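PDB 3EGO: probable 2-dehydropantoate 2-reductase from Bacillus subtilis, which probably catalyses the NADPH-dependent reduction of 2-dehydropantoate (ketopantoate) to (R)-pantoate, a step in pantothenate biosynthesis. Local coordinates for residues V13-A18 and E43-Y48; T62-D67 and E88-T93; W144-F147 and E151-R154; H104-K109 and L268-S273; T192-V197 and E283-S288. One frame throughout, in Å; residues are numbered along the deposited sequence.

Contact 1: residues V13-A18 and E43-Y48; sequences VGLLCA and EGIRLY
Ile45 keeps CG1 beside its backbone N (chi1 -74°) and runs on extended from there, so CD1 is carried out to the helix and arrives at Ala18. Leu16 starts from CA pointing away from the strand. With CG turned anti to its backbone N (chi1 -178°), as is the CG of Leu47, its end swings back toward Leu47.

The closest meeting is a methyl-to-methyl contact: Ala18 CB lies 3.5 Å from Ile45 CD1, which is tight for two carbons. The other branch of Ile45 goes to the helix backbone, with CG2 4.0 Å from Leu15 O. Leu15 joins from the flank, its CD2 4.2 Å from Ile45 CD1. Two residues further along the strand, Leu47 meets Leu16 tip to tip and obliquely, with 3.8 Å between Leu16 CD1 and Leu47 CD1. All five residues are buried, and the side-chain contacts between them are apolar.

This is the Rossmann-type part of the reductase. Helix 12-22 starts at the glycine-rich turn, where Gly9 to Gly14 are thought to bind NADP(+). The segment 13-18 crosses strand 45-48 almost at right angles (95°), and their axes come within 8.8 Å. Ile45 and Leu47 both point to the helix, as alternate residues of a strand do. Around them, Cys58 of strand 52-61 touches both Ala18 and Ile45. Val134 of strand 133-138 touches Leu15 and Leu47. Leu16 also packs on Ala126 of strand 116-128, a predicted NADP(+)-binding residue.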
# COMPACT_ATOMS: atom_id res chain seq x y z
N VAL A 13 -22.23 10.67 13.35
CA VAL A 13 -22.76 10.07 14.62
C VAL A 13 -23.26 11.12 15.57
O VAL A 13 -24.29 10.94 16.19
CB VAL A 13 -21.69 9.19 15.32
CG1 VAL A 13 -22.24 8.61 16.66
CG2 VAL A 13 -21.28 8.05 14.40
N GLY A 14 -22.52 12.22 15.75
CA GLY A 14 -22.99 13.30 16.60
C GLY A 14 -24.35 13.84 16.22
O GLY A 14 -25.23 14.00 17.07
N LEU A 15 -24.55 14.13 14.95
CA LEU A 15 -25.83 14.68 14.51
C LEU A 15 -26.94 13.67 14.70
O LEU A 15 -28.07 14.04 15.01
CB LEU A 15 -25.74 15.09 13.04
CG LEU A 15 -24.71 16.23 12.77
CD1 LEU A 15 -24.61 16.46 11.24
CD2 LEU A 15 -25.09 17.50 13.51
N LEU A 16 -26.65 12.40 14.41
CA LEU A 16 -27.65 11.32 14.57
C LEU A 16 -28.08 11.22 16.04
O LEU A 16 -29.28 11.19 16.35
CB LEU A 16 -27.00 9.98 14.15
CG LEU A 16 -27.94 8.75 14.22
CD1 LEU A 16 -28.82 8.71 13.05
CD2 LEU A 16 -27.07 7.52 14.28
N CYS A 17 -27.09 11.21 16.96
CA CYS A 17 -27.43 11.13 18.38
C CYS A 17 -28.19 12.38 18.82
O CYS A 17 -29.11 12.32 19.61
CB CYS A 17 -26.15 11.02 19.23
SG CYS A 17 -25.29 9.43 19.05
N ALA A 18 -27.77 13.54 18.33
CA ALA A 18 -28.41 14.80 18.75
C ALA A 18 -29.87 14.78 18.31
O ALA A 18 -30.73 15.12 19.09
CB ALA A 18 -27.67 15.99 18.13
N GLU A 43 -31.10 26.56 11.91
CA GLU A 43 -32.23 25.83 11.35
C GLU A 43 -32.44 24.44 11.94
O GLU A 43 -33.19 23.64 11.38
CB GLU A 43 -32.24 25.76 9.81
CG GLU A 43 -31.05 25.09 9.17
CD GLU A 43 -30.04 26.09 8.69
OE1 GLU A 43 -30.12 27.26 9.14
OE2 GLU A 43 -29.18 25.72 7.87
N GLY A 44 -31.82 24.18 13.07
CA GLY A 44 -31.95 22.90 13.76
C GLY A 44 -31.16 21.81 13.07
O GLY A 44 -30.31 22.08 12.22
N ILE A 45 -31.46 20.57 13.44
CA ILE A 45 -30.88 19.42 12.78
C ILE A 45 -31.92 18.75 11.92
O ILE A 45 -33.06 18.53 12.35
CB ILE A 45 -30.33 18.41 13.83
CG1 ILE A 45 -29.04 18.97 14.44
CG2 ILE A 45 -30.03 17.05 13.19
CD1 ILE A 45 -28.67 18.23 15.68
N ARG A 46 -31.55 18.38 10.71
CA ARG A 46 -32.46 17.65 9.86
C ARG A 46 -32.01 16.22 9.82
O ARG A 46 -30.83 15.94 9.68
CB ARG A 46 -32.42 18.19 8.44
CG ARG A 46 -32.73 19.67 8.34
CD ARG A 46 -34.16 19.99 8.79
NE ARG A 46 -34.42 21.43 8.92
CZ ARG A 46 -34.82 22.22 7.93
NH1 ARG A 46 -35.03 23.51 8.15
NH2 ARG A 46 -35.02 21.72 6.71
N LEU A 47 -32.95 15.30 9.93
CA LEU A 47 -32.58 13.91 9.76
C LEU A 47 -33.41 13.36 8.64
O LEU A 47 -34.63 13.56 8.62
CB LEU A 47 -32.85 13.13 11.05
CG LEU A 47 -32.54 11.64 10.87
CD1 LEU A 47 -31.56 11.16 11.96
CD2 LEU A 47 -33.84 10.91 10.93
N TYR A 48 -32.74 12.67 7.71
CA TYR A 48 -33.38 12.02 6.57
C TYR A 48 -33.45 10.52 6.85
O TYR A 48 -32.47 9.90 7.32
CB TYR A 48 -32.57 12.26 5.30
CG TYR A 48 -32.39 13.70 4.85
CD1 TYR A 48 -33.03 14.18 3.72
CD2 TYR A 48 -31.55 14.57 5.55
CE1 TYR A 48 -32.85 15.53 3.30
CE2 TYR A 48 -31.37 15.88 5.16
CZ TYR A 48 -32.02 16.36 4.04
OH TYR A 48 -31.82 17.67 3.65

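Contact 2: residues T62-D67 and E88-T93; sequences TSINSD and ERIGKT
Ile90 and Ile64 meet where two loops of the Rossmann-type domain run side by side. The loop with residues 62-67 leads into strand 70-73. The loop with residues 88-93 leads from helix 80-86 into strand 94-97. These two strands are parallel neighbours, joined by that helix in a beta-alpha-beta crossover, and the contact lies beside the ends where they begin.

The side chain of Ile90 can be followed outward. CB points toward the other loop but stops short of it. From CB, CG2 lies anti to the carbonyl carbon and makes the main touch, 3.9 Å from Ile64 CG2. The same methyl is flanked by the other loop's backbone, with Ile90 CG2 4.4 Å from Ser66 O. The second branch leaves CB through CG1, which sits between the backbone N and the carbonyl carbon (chi1 48°). CG1 lies too far back to touch the other loop. The chain then runs straight on, and CD1 ends 4.1 Å from Ile64 CG2. One methyl of Ile64 is therefore met by both branches of Ile90. The two side chains cross at about a right angle.

Ile64 turns CG2 to this contact by placing it anti to its own backbone N. Its side chain also packs on Leu87. Beyond the isoleucines, the second loop is tied to the first through Thr93, whose OG1 is hydrogen-bonded to Phe68 O. The site is at the surface. At its outer margin the nearest alpha carbons, those of Asp67 and Gly91, are 6.5 Å apart, and Asp67 OD1 stands 4.0 Å from Gly91 N.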
# COMPACT_ATOMS: atom_id res chain seq x y z
N THR A 62 -19.07 25.76 20.90
CA THR A 62 -17.76 25.38 20.44
C THR A 62 -16.95 25.00 21.66
O THR A 62 -15.80 24.62 21.58
CB THR A 62 -17.10 26.53 19.64
OG1 THR A 62 -17.27 27.75 20.36
CG2 THR A 62 -17.78 26.69 18.28
N SER A 63 -17.60 25.06 22.81
CA SER A 63 -16.95 24.63 24.02
C SER A 63 -17.96 24.01 24.97
O SER A 63 -19.16 24.25 24.87
CB SER A 63 -16.24 25.83 24.67
OG SER A 63 -17.21 26.83 24.96
N ILE A 64 -17.46 23.18 25.88
CA ILE A 64 -18.30 22.60 26.92
C ILE A 64 -18.40 23.65 28.01
O ILE A 64 -17.46 23.87 28.78
CB ILE A 64 -17.67 21.31 27.51
CG1 ILE A 64 -17.36 20.30 26.41
CG2 ILE A 64 -18.60 20.67 28.59
CD1 ILE A 64 -16.56 19.14 26.88
N ASN A 65 -19.51 24.36 28.05
CA ASN A 65 -19.63 25.36 29.09
C ASN A 65 -20.95 25.27 29.84
O ASN A 65 -21.48 26.26 30.36
CB ASN A 65 -19.26 26.77 28.58
CG ASN A 65 -19.83 27.08 27.23
OD1 ASN A 65 -21.05 27.18 27.07
ND2 ASN A 65 -18.96 27.26 26.24
N SER A 66 -21.47 24.04 29.87
CA SER A 66 -22.54 23.65 30.80
C SER A 66 -22.15 22.45 31.65
O SER A 66 -21.15 21.74 31.38
CB SER A 66 -23.86 23.37 30.08
OG SER A 66 -24.42 24.56 29.56
N ASP A 67 -22.92 22.25 32.72
CA ASP A 67 -22.86 21.03 33.51
C ASP A 67 -23.90 20.06 32.95
O ASP A 67 -25.06 20.06 33.37
CB ASP A 67 -23.16 21.33 34.99
CG ASP A 67 -21.92 21.78 35.76
OD1 ASP A 67 -20.83 21.86 35.15
OD2 ASP A 67 -22.04 22.03 36.99
N GLU A 88 -11.52 17.98 31.99
CA GLU A 88 -10.92 18.17 33.31
C GLU A 88 -11.41 19.45 34.01
O GLU A 88 -11.39 19.53 35.24
CB GLU A 88 -9.40 18.16 33.20
CG GLU A 88 -8.84 16.81 32.77
CD GLU A 88 -7.50 16.93 32.07
OE1 GLU A 88 -7.12 18.07 31.73
OE2 GLU A 88 -6.83 15.89 31.84
N ARG A 89 -11.88 20.42 33.25
CA ARG A 89 -12.28 21.70 33.81
C ARG A 89 -13.79 21.82 34.08
O ARG A 89 -14.29 22.91 34.36
CB ARG A 89 -11.81 22.84 32.90
CG ARG A 89 -10.30 22.86 32.73
CD ARG A 89 -9.86 23.84 31.67
NE ARG A 89 -8.88 23.21 30.80
CZ ARG A 89 -7.57 23.17 31.04
NH1 ARG A 89 -7.07 23.75 32.12
NH2 ARG A 89 -6.77 22.55 30.19
N ILE A 90 -14.50 20.70 34.00
CA ILE A 90 -15.92 20.69 34.29
C ILE A 90 -16.21 19.79 35.49
O ILE A 90 -15.37 18.98 35.90
CB ILE A 90 -16.75 20.17 33.09
CG1 ILE A 90 -16.13 18.88 32.55
CG2 ILE A 90 -16.84 21.23 32.01
CD1 ILE A 90 -16.96 18.24 31.46
N GLY A 91 -17.41 19.91 36.03
CA GLY A 91 -17.82 19.07 37.14
C GLY A 91 -17.92 17.60 36.75
O GLY A 91 -18.10 17.26 35.57
N LYS A 92 -17.81 16.73 37.74
CA LYS A 92 -17.85 15.32 37.47
C LYS A 92 -19.21 15.04 36.84
O LYS A 92 -20.20 15.68 37.19
CB LYS A 92 -17.65 14.50 38.76
CG LYS A 92 -18.92 14.25 39.56
N THR A 93 -19.24 14.11 35.88
CA THR A 93 -20.51 13.71 35.30
C THR A 93 -20.36 12.37 34.60
O THR A 93 -19.35 11.67 34.78
CB THR A 93 -21.06 14.77 34.32
OG1 THR A 93 -22.39 14.42 33.92
CG2 THR A 93 -20.16 14.90 33.07

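Contact 3: residues W144-F147 and E151-R154; sequences WSAF and EPDR
Ala146 and Pro152 bring their CA atoms within 5.8 Å as the chain leaves strand 142-146 and turns back into a single helix-like turn, where Arg154 N bonds to Glu151 O at 3.2 Å. Trp144 CH2, at the far corner of the indole, makes the closest touch, 3.5 Å from Pro152 O. The carbonyl oxygen lies at the ring edge, near its plane. The same CH2 is 4.2 Å from Pro152 CB. The indole gets there because CG stands between the backbone N and the carbonyl carbon (chi1 62°), which lays the ring out toward the turn. Ala146 adds a looser touch, its CB 4.4 Å from Pro152 CG.

Strand 142-146 belongs to the large mixed sheet of the N-terminal, Rossmann-type domain. It runs antiparallel to strand 116-128 and parallel to strand 168-170. Trp144 and Ala146 point to the Pro152 side, while Ser145 between them turns to helix 174-195. The indole is further packed by Phe159, edge-to-face, and by Tyr170. The turn has its own ties to the protein: Tyr118 OH is hydrogen-bonded to Glu151 O, and Arg154 NE to Asn94 OD1.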
# COMPACT_ATOMS: atom_id res chain seq x y z
N TRP A 144 -23.87 -0.10 24.92
CA TRP A 144 -22.94 0.54 25.84
C TRP A 144 -22.69 -0.35 27.07
O TRP A 144 -23.49 -1.26 27.34
CB TRP A 144 -23.44 1.92 26.29
CG TRP A 144 -24.71 1.82 27.04
CD1 TRP A 144 -25.97 1.65 26.51
CD2 TRP A 144 -24.86 1.85 28.46
NE1 TRP A 144 -26.89 1.57 27.53
CE2 TRP A 144 -26.24 1.71 28.74
CE3 TRP A 144 -23.95 1.99 29.52
CZ2 TRP A 144 -26.75 1.66 30.07
CZ3 TRP A 144 -24.45 1.97 30.85
CH2 TRP A 144 -25.85 1.80 31.10
N SER A 145 -21.60 -0.06 27.79
CA SER A 145 -21.20 -0.80 28.99
C SER A 145 -20.60 0.20 29.95
O SER A 145 -20.16 1.26 29.51
CB SER A 145 -20.12 -1.80 28.64
OG SER A 145 -20.56 -2.69 27.63
N ALA A 146 -20.55 -0.13 31.25
CA ALA A 146 -19.76 0.65 32.21
C ALA A 146 -18.26 0.40 32.07
O ALA A 146 -17.81 -0.74 31.90
CB ALA A 146 -20.20 0.30 33.72
N PHE A 147 -17.46 1.44 32.15
CA PHE A 147 -16.01 1.22 32.08
C PHE A 147 -15.49 1.38 33.51
O PHE A 147 -15.85 2.31 34.24
CB PHE A 147 -15.34 2.20 31.11
CG PHE A 147 -13.85 2.02 30.96
CD1 PHE A 147 -13.31 1.08 30.08
CD2 PHE A 147 -12.97 2.81 31.68
CE1 PHE A 147 -11.91 0.95 29.93
CE2 PHE A 147 -11.59 2.66 31.54
CZ PHE A 147 -11.07 1.73 30.67
N GLU A 151 -21.26 3.04 37.65
CA GLU A 151 -22.55 2.51 37.99
C GLU A 151 -23.51 2.59 36.80
O GLU A 151 -23.88 3.69 36.39
CB GLU A 151 -23.10 3.41 39.10
CG GLU A 151 -24.40 2.99 39.68
CD GLU A 151 -24.96 4.08 40.59
OE1 GLU A 151 -26.14 4.00 40.91
OE2 GLU A 151 -24.21 5.00 40.98
N PRO A 152 -23.93 1.44 36.25
CA PRO A 152 -24.75 1.43 35.04
C PRO A 152 -26.07 2.14 35.27
O PRO A 152 -26.58 2.83 34.37
CB PRO A 152 -25.00 -0.05 34.78
CG PRO A 152 -24.03 -0.79 35.62
CD PRO A 152 -23.60 0.09 36.73
N ASP A 153 -26.62 2.01 36.48
CA ASP A 153 -27.96 2.53 36.74
C ASP A 153 -28.02 4.03 36.52
O ASP A 153 -29.06 4.56 36.19
CB ASP A 153 -28.44 2.16 38.15
CG ASP A 153 -28.85 0.70 38.25
OD1 ASP A 153 -29.09 0.03 37.19
OD2 ASP A 153 -28.96 0.23 39.40
N ARG A 154 -26.88 4.71 36.65
CA ARG A 154 -26.82 6.15 36.38
C ARG A 154 -27.43 6.56 35.03
O ARG A 154 -27.94 7.67 34.91
CB ARG A 154 -25.38 6.69 36.50
CG ARG A 154 -24.98 7.02 37.93
CD ARG A 154 -23.55 7.53 38.05
NE ARG A 154 -23.35 8.92 37.62
CZ ARG A 154 -23.68 9.99 38.35
NH1 ARG A 154 -24.29 9.85 39.52
NH2 ARG A 154 -23.42 11.21 37.88

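Contact 4: residues H104-K109 and L268-S273; sequences HIHDLK and LLKEAS
The backbones of the two helical segments that His106 and Glu271 join stay well apart: the nearest CA atoms, those of His106 and Lys270, are 9.1 Å from each other. Side chains bridge the gap. His106 points toward helix 261-274, and its NE2 donates a hydrogen bond of 2.7 Å to Glu271 OE2. The bond is fairly straight (162° at the hydrogen). It uses the anti lone pair of OE2. The acceptor lies close to the imidazole plane, and the ring and carboxylate planes are only 21° apart. Glu271 leaves its helix to the side, and the bend at chi2 (-71°) brings the carboxylate back to the ring edge.

The bond joins two domains: helix 103-109 belongs to the N-terminal Rossmann-type domain, helix 261-274 to the C-terminal helical one. It lies at the surface, away from the predicted substrate and cofactor residues.

Lys270 runs extended past the imidazole in the opposite direction. Its CB is 3.8 Å from His106 CE1, and its CD 3.8 Å from His106 ND1. The NZ of Lys270 ends 4.7 Å from His106 ND1, and this charge might oppose the pull of Glu271 toward a protonated imidazole. Replacing His106 by an alanine would probably leave Glu271 without its partner across the domain boundary and the methylenes of Lys270 without a ring to lie along. Tyr267, one residue before this segment of helix 261-274, stacks its ring on that of His106.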
# COMPACT_ATOMS: atom_id res chain seq x y z
N HIS A 104 -8.57 4.93 22.48
CA HIS A 104 -9.01 5.75 23.62
C HIS A 104 -8.98 4.95 24.91
O HIS A 104 -8.91 5.52 26.00
CB HIS A 104 -10.40 6.36 23.41
CG HIS A 104 -11.50 5.36 23.21
ND1 HIS A 104 -11.48 4.43 22.19
CD2 HIS A 104 -12.67 5.19 23.86
CE1 HIS A 104 -12.59 3.71 22.24
NE2 HIS A 104 -13.33 4.15 23.24
N ILE A 105 -9.04 3.64 24.76
CA ILE A 105 -9.06 2.73 25.91
C ILE A 105 -7.76 2.84 26.69
O ILE A 105 -7.77 2.82 27.91
CB ILE A 105 -9.31 1.28 25.45
CG1 ILE A 105 -10.71 1.15 24.83
CG2 ILE A 105 -9.12 0.32 26.61
CD1 ILE A 105 -11.85 1.63 25.77
N HIS A 106 -6.64 3.02 25.99
CA HIS A 106 -5.36 3.29 26.67
C HIS A 106 -5.37 4.65 27.41
O HIS A 106 -4.86 4.77 28.53
CB HIS A 106 -4.17 3.15 25.71
CG HIS A 106 -3.92 1.75 25.26
ND1 HIS A 106 -3.54 1.44 23.97
CD2 HIS A 106 -4.00 0.56 25.91
CE1 HIS A 106 -3.40 0.12 23.85
NE2 HIS A 106 -3.68 -0.43 25.02
N ASP A 107 -6.00 5.67 26.82
CA ASP A 107 -6.14 6.97 27.48
C ASP A 107 -7.03 6.90 28.72
O ASP A 107 -6.73 7.51 29.75
CB ASP A 107 -6.70 8.01 26.50
CG ASP A 107 -6.14 7.86 25.08
OD1 ASP A 107 -5.24 7.01 24.86
OD2 ASP A 107 -6.62 8.59 24.18
N LEU A 108 -8.12 6.15 28.62
CA LEU A 108 -9.07 6.00 29.74
C LEU A 108 -8.53 5.17 30.90
O LEU A 108 -8.88 5.42 32.05
CB LEU A 108 -10.35 5.32 29.26
CG LEU A 108 -11.18 6.01 28.19
CD1 LEU A 108 -12.42 5.20 27.93
CD2 LEU A 108 -11.51 7.38 28.63
N LYS A 109 -7.74 4.15 30.57
CA LYS A 109 -7.17 3.24 31.56
C LYS A 109 -6.54 4.00 32.72
O LYS A 109 -6.80 3.71 33.89
CB LYS A 109 -6.09 2.38 30.90
CG LYS A 109 -6.15 0.92 31.25
CD LYS A 109 -7.01 0.17 30.24
CE LYS A 109 -7.12 -1.30 30.60
NZ LYS A 109 -7.30 -2.15 29.40
N LEU A 268 -3.71 -2.28 18.72
CA LEU A 268 -3.24 -3.64 18.63
C LEU A 268 -1.70 -3.69 18.73
O LEU A 268 -1.15 -4.57 19.41
CB LEU A 268 -3.70 -4.27 17.32
CG LEU A 268 -5.21 -4.58 17.30
CD1 LEU A 268 -5.70 -4.86 15.91
CD2 LEU A 268 -5.53 -5.78 18.19
N LEU A 269 -1.02 -2.75 18.09
CA LEU A 269 0.46 -2.76 18.14
C LEU A 269 0.96 -2.55 19.57
O LEU A 269 1.85 -3.27 20.01
CB LEU A 269 1.05 -1.73 17.18
CG LEU A 269 0.70 -2.02 15.70
CD1 LEU A 269 1.37 -0.97 14.80
CD2 LEU A 269 1.10 -3.40 15.25
N LYS A 270 0.37 -1.59 20.27
CA LYS A 270 0.74 -1.31 21.66
C LYS A 270 0.49 -2.52 22.53
O LYS A 270 1.29 -2.86 23.39
CB LYS A 270 -0.02 -0.11 22.21
CG LYS A 270 0.51 1.19 21.64
CD LYS A 270 -0.47 2.32 21.82
CE LYS A 270 0.26 3.64 21.79
NZ LYS A 270 -0.62 4.75 22.27
N GLU A 271 -0.63 -3.19 22.27
CA GLU A 271 -0.96 -4.40 23.02
C GLU A 271 -0.08 -5.62 22.71
O GLU A 271 0.24 -6.40 23.62
CB GLU A 271 -2.45 -4.75 22.85
CG GLU A 271 -3.35 -3.78 23.56
CD GLU A 271 -3.25 -3.96 25.06
OE1 GLU A 271 -3.27 -5.12 25.50
OE2 GLU A 271 -3.15 -2.94 25.77
N ALA A 272 0.31 -5.79 21.44
CA ALA A 272 1.22 -6.87 21.06
C ALA A 272 2.53 -6.68 21.79
O ALA A 272 3.12 -7.65 22.33
CB ALA A 272 1.47 -6.87 19.54
N SER A 273 2.99 -5.44 21.81
CA SER A 273 4.26 -5.10 22.44
C SER A 273 4.25 -5.40 23.95
O SER A 273 5.20 -5.99 24.48
CB SER A 273 4.59 -3.63 22.18
OG SER A 273 5.65 -3.21 23.00

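Contact 5: residues T192-V197 and E283-S288; sequences TALLQV and EFLYGS
Leu194 reaches across from the last turn of helix 174-195 and spreads its two methyls over helix 280-291. CD1 lies 3.5 Å from Leu285 CD2. CD2 goes the other way along the helix, 3.6 Å from Ser288 CB and 3.9 Å from Ser288 OG. The fork of Leu194 thus spans residues about one helical turn apart. Leu285 leaves its backbone to the side, but with CG beside the backbone N (chi1 -69°) its end comes round to the leucine.

Ser288 is held by its own helix. Its OG donates a hydrogen bond of 2.8 Å to Phe284 O, one turn back, while Ser288 N bonds to the same oxygen at 3.0 Å. The two donors approach from opposite faces of the carbonyl plane. The OG bond ties the hydroxyl to its own helix, while CB makes the closer touch with Leu194. The hydroxyl oxygen also sits over one face of the Phe284 ring, toward its rim.

The two helices belong to the all-helical C-terminal domain, whose family is related to the C-terminal domain of 6-phosphogluconate dehydrogenase. An alanine in place of Leu194 would remove both methyls and is likely to open a gap between the helices, with Leu285 CD2 and Ser288 CB losing their partner. Within the chain, Leu194 is also packed by Ile289. The second subunit closes in from outside the chain: its Ser288 packs directly on Leu194, its Phe211 stacks on the Phe284 ring, and its Leu195 touches Phe284 and Ser288.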
# COMPACT_ATOMS: atom_id res chain seq x y z
N THR A 192 -8.27 -3.43 2.75
CA THR A 192 -8.96 -2.77 1.65
C THR A 192 -8.30 -1.44 1.27
O THR A 192 -8.25 -1.07 0.09
CB THR A 192 -10.47 -2.52 1.93
OG1 THR A 192 -10.63 -1.77 3.11
CG2 THR A 192 -11.24 -3.84 2.05
N ALA A 193 -7.81 -0.73 2.26
CA ALA A 193 -7.13 0.52 2.02
C ALA A 193 -5.90 0.28 1.19
O ALA A 193 -5.59 1.07 0.32
CB ALA A 193 -6.75 1.17 3.30
N LEU A 194 -5.16 -0.80 1.44
CA LEU A 194 -3.94 -1.00 0.62
C LEU A 194 -4.23 -1.53 -0.79
O LEU A 194 -3.61 -1.10 -1.79
CB LEU A 194 -2.91 -1.87 1.36
CG LEU A 194 -1.94 -1.11 2.27
CD1 LEU A 194 -2.18 -1.34 3.73
CD2 LEU A 194 -0.52 -1.55 1.93
N LEU A 195 -5.18 -2.46 -0.88
CA LEU A 195 -5.46 -3.15 -2.15
C LEU A 195 -6.40 -2.32 -3.03
O LEU A 195 -6.51 -2.57 -4.23
CB LEU A 195 -6.10 -4.52 -1.90
CG LEU A 195 -5.21 -5.53 -1.18
CD1 LEU A 195 -6.05 -6.63 -0.55
CD2 LEU A 195 -4.13 -6.11 -2.08
N GLN A 196 -7.06 -1.35 -2.39
CA GLN A 196 -8.11 -0.53 -2.99
C GLN A 196 -9.17 -1.37 -3.72
O GLN A 196 -9.46 -1.15 -4.90
CB GLN A 196 -7.53 0.52 -3.93
CG GLN A 196 -6.54 1.44 -3.27
CD GLN A 196 -6.15 2.55 -4.20
OE1 GLN A 196 -6.72 2.69 -5.30
NE2 GLN A 196 -5.17 3.35 -3.79
N VAL A 197 -9.75 -2.31 -3.00
CA VAL A 197 -10.79 -3.15 -3.55
C VAL A 197 -11.99 -3.05 -2.62
O VAL A 197 -11.84 -2.70 -1.46
CB VAL A 197 -10.33 -4.62 -3.63
CG1 VAL A 197 -9.19 -4.76 -4.65
CG2 VAL A 197 -9.96 -5.14 -2.26
N GLU A 283 1.98 -4.68 11.65
CA GLU A 283 2.96 -3.61 11.67
C GLU A 283 3.19 -3.11 10.24
O GLU A 283 3.38 -1.90 9.99
CB GLU A 283 4.28 -4.16 12.21
CG GLU A 283 5.24 -3.13 12.64
CD GLU A 283 5.13 -2.89 14.11
OE1 GLU A 283 4.53 -1.87 14.47
OE2 GLU A 283 5.62 -3.74 14.90
N PHE A 284 3.20 -4.01 9.28
CA PHE A 284 3.46 -3.62 7.89
C PHE A 284 2.28 -2.75 7.35
O PHE A 284 2.45 -1.75 6.65
CB PHE A 284 3.63 -4.85 6.98
CG PHE A 284 3.99 -4.47 5.55
CD1 PHE A 284 5.32 -4.20 5.22
CD2 PHE A 284 3.01 -4.30 4.59
CE1 PHE A 284 5.66 -3.81 3.92
CE2 PHE A 284 3.32 -3.91 3.30
CZ PHE A 284 4.64 -3.63 2.96
N LEU A 285 1.07 -3.18 7.68
CA LEU A 285 -0.13 -2.45 7.30
C LEU A 285 -0.13 -1.04 7.88
O LEU A 285 -0.42 -0.08 7.19
CB LEU A 285 -1.36 -3.23 7.78
CG LEU A 285 -1.62 -4.55 7.05
CD1 LEU A 285 -2.76 -5.38 7.75
CD2 LEU A 285 -2.00 -4.29 5.61
N TYR A 286 0.15 -0.94 9.18
CA TYR A 286 0.24 0.32 9.89
C TYR A 286 1.29 1.21 9.24
O TYR A 286 1.02 2.37 8.92
CB TYR A 286 0.58 0.06 11.36
CG TYR A 286 0.62 1.31 12.22
CD1 TYR A 286 -0.55 1.97 12.60
CD2 TYR A 286 1.83 1.85 12.63
CE1 TYR A 286 -0.51 3.13 13.38
CE2 TYR A 286 1.89 3.01 13.40
CZ TYR A 286 0.71 3.64 13.77
OH TYR A 286 0.76 4.79 14.54
N GLY A 287 2.50 0.70 9.04
CA GLY A 287 3.54 1.53 8.44
C GLY A 287 3.12 2.03 7.05
O GLY A 287 3.35 3.17 6.71
N SER A 288 2.47 1.19 6.25
CA SER A 288 2.10 1.56 4.89
C SER A 288 0.97 2.57 4.86
O SER A 288 0.94 3.44 4.01
CB SER A 288 1.64 0.34 4.08
OG SER A 288 2.63 -0.66 4.03

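Contacts 1, 2 and 3 lie in the N-terminal Rossmann-type domain and contact 5 in the helical domain; contact 4 joins the two. Contacts 3 and 4 touch, with Phe147 CE2 3.7 Å from Leu108 CB. Contacts 4 and 5 touch through the consecutive helices 261-274 and 280-291, where Leu269 CD1 is 3.5 Å from Tyr286 CG. Contacts 1 and 2 touch none of the others; their centres are about 22 Å apart. Contact 1 holds predicted NADP(+)-binding residues. The side chain of Trp144 in contact 3 is about 12 Å from that of Lys181, the probable proton donor. The side chain of Leu285 in contact 5 is about 9 Å from that of Asn189, a predicted substrate-binding residue.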